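Local coordinates for protein protocadherin gamma-B3 (Homo sapiens, PDB 5K8R) that probably mediates calcium-dependent cell adhesion through its extracellular cadherin repeats and may help to establish and maintain specific neuronal connections in the brain, at residues V219-N224 and S229-V234. Numbering follows the deposited sequence.
Sequences VNVAEN and SSVLKV. With CA (calcium ion), chain F; CA (calcium ion), chain G.
Val219 touches both Val231 and Leu232, and its side chain can be followed outward from CB, which points at the facing strand. There it forks. Val219 CG1, set between the backbone N and the carbonyl carbon (chi1 68°), meets Val231 CG2 at 3.6 Å. On its other hand Val219 CG1 meets Leu232 CD2, also at 3.6 Å. The second branch, Val219 CG2, comes to 3.8 Å from the carbonyl oxygen Val231 O. A single methyl thus touches two consecutive residues of the opposing strand. That two neighbours present themselves together is consistent with the classic beta bulge here, where Val231 and Leu232 both face Leu271 of strand 270-273. Val231 CG2 is shared in its turn, with Val221 CG1 lying 3.8 Å from it and the two valine side chains meeting at about a right angle.

The case illustrates how side chains of an edge strand, 216-222, reach across to strand 230-237 of the other sheet of the cadherin beta sandwich. In this third cadherin repeat, strand 216-222 belongs to the sheet continued by strand 298-308, whereas strand 230-237 lies beside strand 270-273. The short segments run antiparallel at 172°, yet their axes stay 7.9 Å apart and no hydrogen bond joins them; the side-chain contacts across the gap are apolar. Backbone bonding goes elsewhere: Val219 and Val221 pair with strand 298-308, and Ser229 with Thr273.

Just past the first strand, Glu223 turns to a different task, at the calcium-binding junction with the fourth repeat. Its carboxylate spans two calcium ions, Glu223 OE2 binding the chain F ion at 2.5 Å and Glu223 OE1 the chain G ion at 2.5 Å. Asp309, Glu310, Asp312 and Asp345 also bind the first ion, and a hydrogen bond from Phe279 N further steadies OE1.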
loop_
_atom_site.group_PDB
_atom_site.type_symbol
_atom_site.label_atom_id
_atom_site.label_comp_id
_atom_site.label_asym_id
_atom_site.label_seq_id
_atom_site.Cartn_x
_atom_site.Cartn_y
_atom_site.Cartn_z
ATOM N N VAL A 219 22.037 -19.046 -22.705
ATOM C CA VAL A 219 23.247 -19.632 -22.143
ATOM C C VAL A 219 23.373 -21.049 -22.680
ATOM O O VAL A 219 22.374 -21.693 -23.012
ATOM C CB VAL A 219 23.212 -19.601 -20.593
ATOM C CG1 VAL A 219 22.143 -20.543 -20.071
ATOM C CG2 VAL A 219 24.579 -19.940 -20.007
ATOM N N ASN A 220 24.610 -21.532 -22.776
ATOM C CA ASN A 220 24.902 -22.882 -23.242
ATOM C C ASN A 220 25.588 -23.645 -22.118
ATOM O O ASN A 220 26.621 -23.203 -21.604
ATOM C CB ASN A 220 25.781 -22.852 -24.497
ATOM C CG ASN A 220 25.857 -24.201 -25.195
ATOM O OD1 ASN A 220 25.939 -25.248 -24.553
ATOM N ND2 ASN A 220 25.830 -24.178 -26.522
ATOM N N VAL A 221 25.012 -24.784 -21.738
ATOM C CA VAL A 221 25.569 -25.643 -20.704
ATOM C C VAL A 221 25.660 -27.063 -21.243
ATOM O O VAL A 221 24.834 -27.493 -22.053
ATOM C CB VAL A 221 24.733 -25.606 -19.404
ATOM C CG1 VAL A 221 24.812 -24.230 -18.762
ATOM C CG2 VAL A 221 23.289 -25.984 -19.689
ATOM N N ALA A 222 26.679 -27.791 -20.793
ATOM C CA ALA A 222 26.855 -29.165 -21.228
ATOM C C ALA A 222 25.844 -30.079 -20.540
ATOM O O ALA A 222 25.302 -29.766 -19.477
ATOM C CB ALA A 222 28.280 -29.641 -20.948
ATOM N N GLU A 223 25.592 -31.230 -21.170
ATOM C CA GLU A 223 24.582 -32.144 -20.647
ATOM C C GLU A 223 25.040 -32.832 -19.367
ATOM O O GLU A 223 24.202 -33.234 -18.551
ATOM C CB GLU A 223 24.212 -33.183 -21.705
ATOM C CG GLU A 223 25.393 -33.947 -22.273
ATOM C CD GLU A 223 24.962 -35.084 -23.176
ATOM O OE1 GLU A 223 23.828 -35.579 -23.010
ATOM O OE2 GLU A 223 25.753 -35.479 -24.057
ATOM N N ASN A 224 26.349 -32.972 -19.165
ATOM C CA ASN A 224 26.852 -33.618 -17.959
ATOM C C ASN A 224 26.954 -32.622 -16.810
ATOM O O ASN A 224 27.788 -32.783 -15.912
ATOM C CB ASN A 224 28.212 -34.271 -18.225
ATOM C CG ASN A 224 29.288 -33.263 -18.577
ATOM O OD1 ASN A 224 29.006 -32.218 -19.160
ATOM N ND2 ASN A 224 30.529 -33.575 -18.224
ATOM N N SER A 229 23.641 -27.040 -9.984
ATOM C CA SER A 229 24.554 -26.050 -10.533
ATOM C C SER A 229 23.799 -24.803 -10.982
ATOM O O SER A 229 22.659 -24.871 -11.448
ATOM C CB SER A 229 25.329 -26.637 -11.712
ATOM O OG SER A 229 25.920 -27.878 -11.370
ATOM N N SER A 230 24.454 -23.655 -10.837
ATOM C CA SER A 230 23.895 -22.399 -11.316
ATOM C C SER A 230 24.076 -22.301 -12.825
ATOM O O SER A 230 25.164 -22.563 -13.346
ATOM C CB SER A 230 24.566 -21.214 -10.621
ATOM O OG SER A 230 24.010 -19.985 -11.053
ATOM N N VAL A 231 23.008 -21.927 -13.524
ATOM C CA VAL A 231 23.022 -21.819 -14.974
ATOM C C VAL A 231 22.952 -20.366 -15.434
ATOM O O VAL A 231 23.661 -19.977 -16.365
ATOM C CB VAL A 231 21.885 -22.662 -15.598
ATOM C CG1 VAL A 231 20.541 -22.309 -14.984
ATOM C CG2 VAL A 231 21.850 -22.494 -17.104
ATOM N N LEU A 232 22.124 -19.547 -14.788
ATOM C CA LEU A 232 22.050 -18.117 -15.069
ATOM C C LEU A 232 21.323 -17.439 -13.912
ATOM O O LEU A 232 20.943 -18.083 -12.930
ATOM C CB LEU A 232 21.360 -17.844 -16.412
ATOM C CG LEU A 232 19.914 -18.299 -16.621
ATOM C CD1 LEU A 232 18.913 -17.220 -16.223
ATOM C CD2 LEU A 232 19.708 -18.708 -18.067
ATOM N N LYS A 233 21.127 -16.126 -14.037
ATOM C CA LYS A 233 20.434 -15.353 -13.010
ATOM C C LYS A 233 19.717 -14.190 -13.673
ATOM O O LYS A 233 20.368 -13.291 -14.210
ATOM C CB LYS A 233 21.409 -14.841 -11.946
ATOM C CG LYS A 233 20.740 -14.004 -10.868
ATOM C CD LYS A 233 21.756 -13.467 -9.874
ATOM C CE LYS A 233 21.106 -12.558 -8.838
ATOM N NZ LYS A 233 22.112 -12.005 -7.887
ATOM N N VAL A 234 18.386 -14.206 -13.635
ATOM C CA VAL A 234 17.621 -13.087 -14.166
ATOM C C VAL A 234 17.636 -11.934 -13.169
ATOM O O VAL A 234 17.997 -12.083 -11.998
ATOM C CB VAL A 234 16.184 -13.511 -14.510
ATOM C CG1 VAL A 234 16.197 -14.730 -15.426
ATOM C CG2 VAL A 234 15.389 -13.789 -13.248
HETATM CA CA CA F . 25.531 -37.246 -25.749
HETATM CA CA CA G . 23.550 -38.016 -22.778
HETATM O O HOH W 1 22.588 -37.820 -20.453
#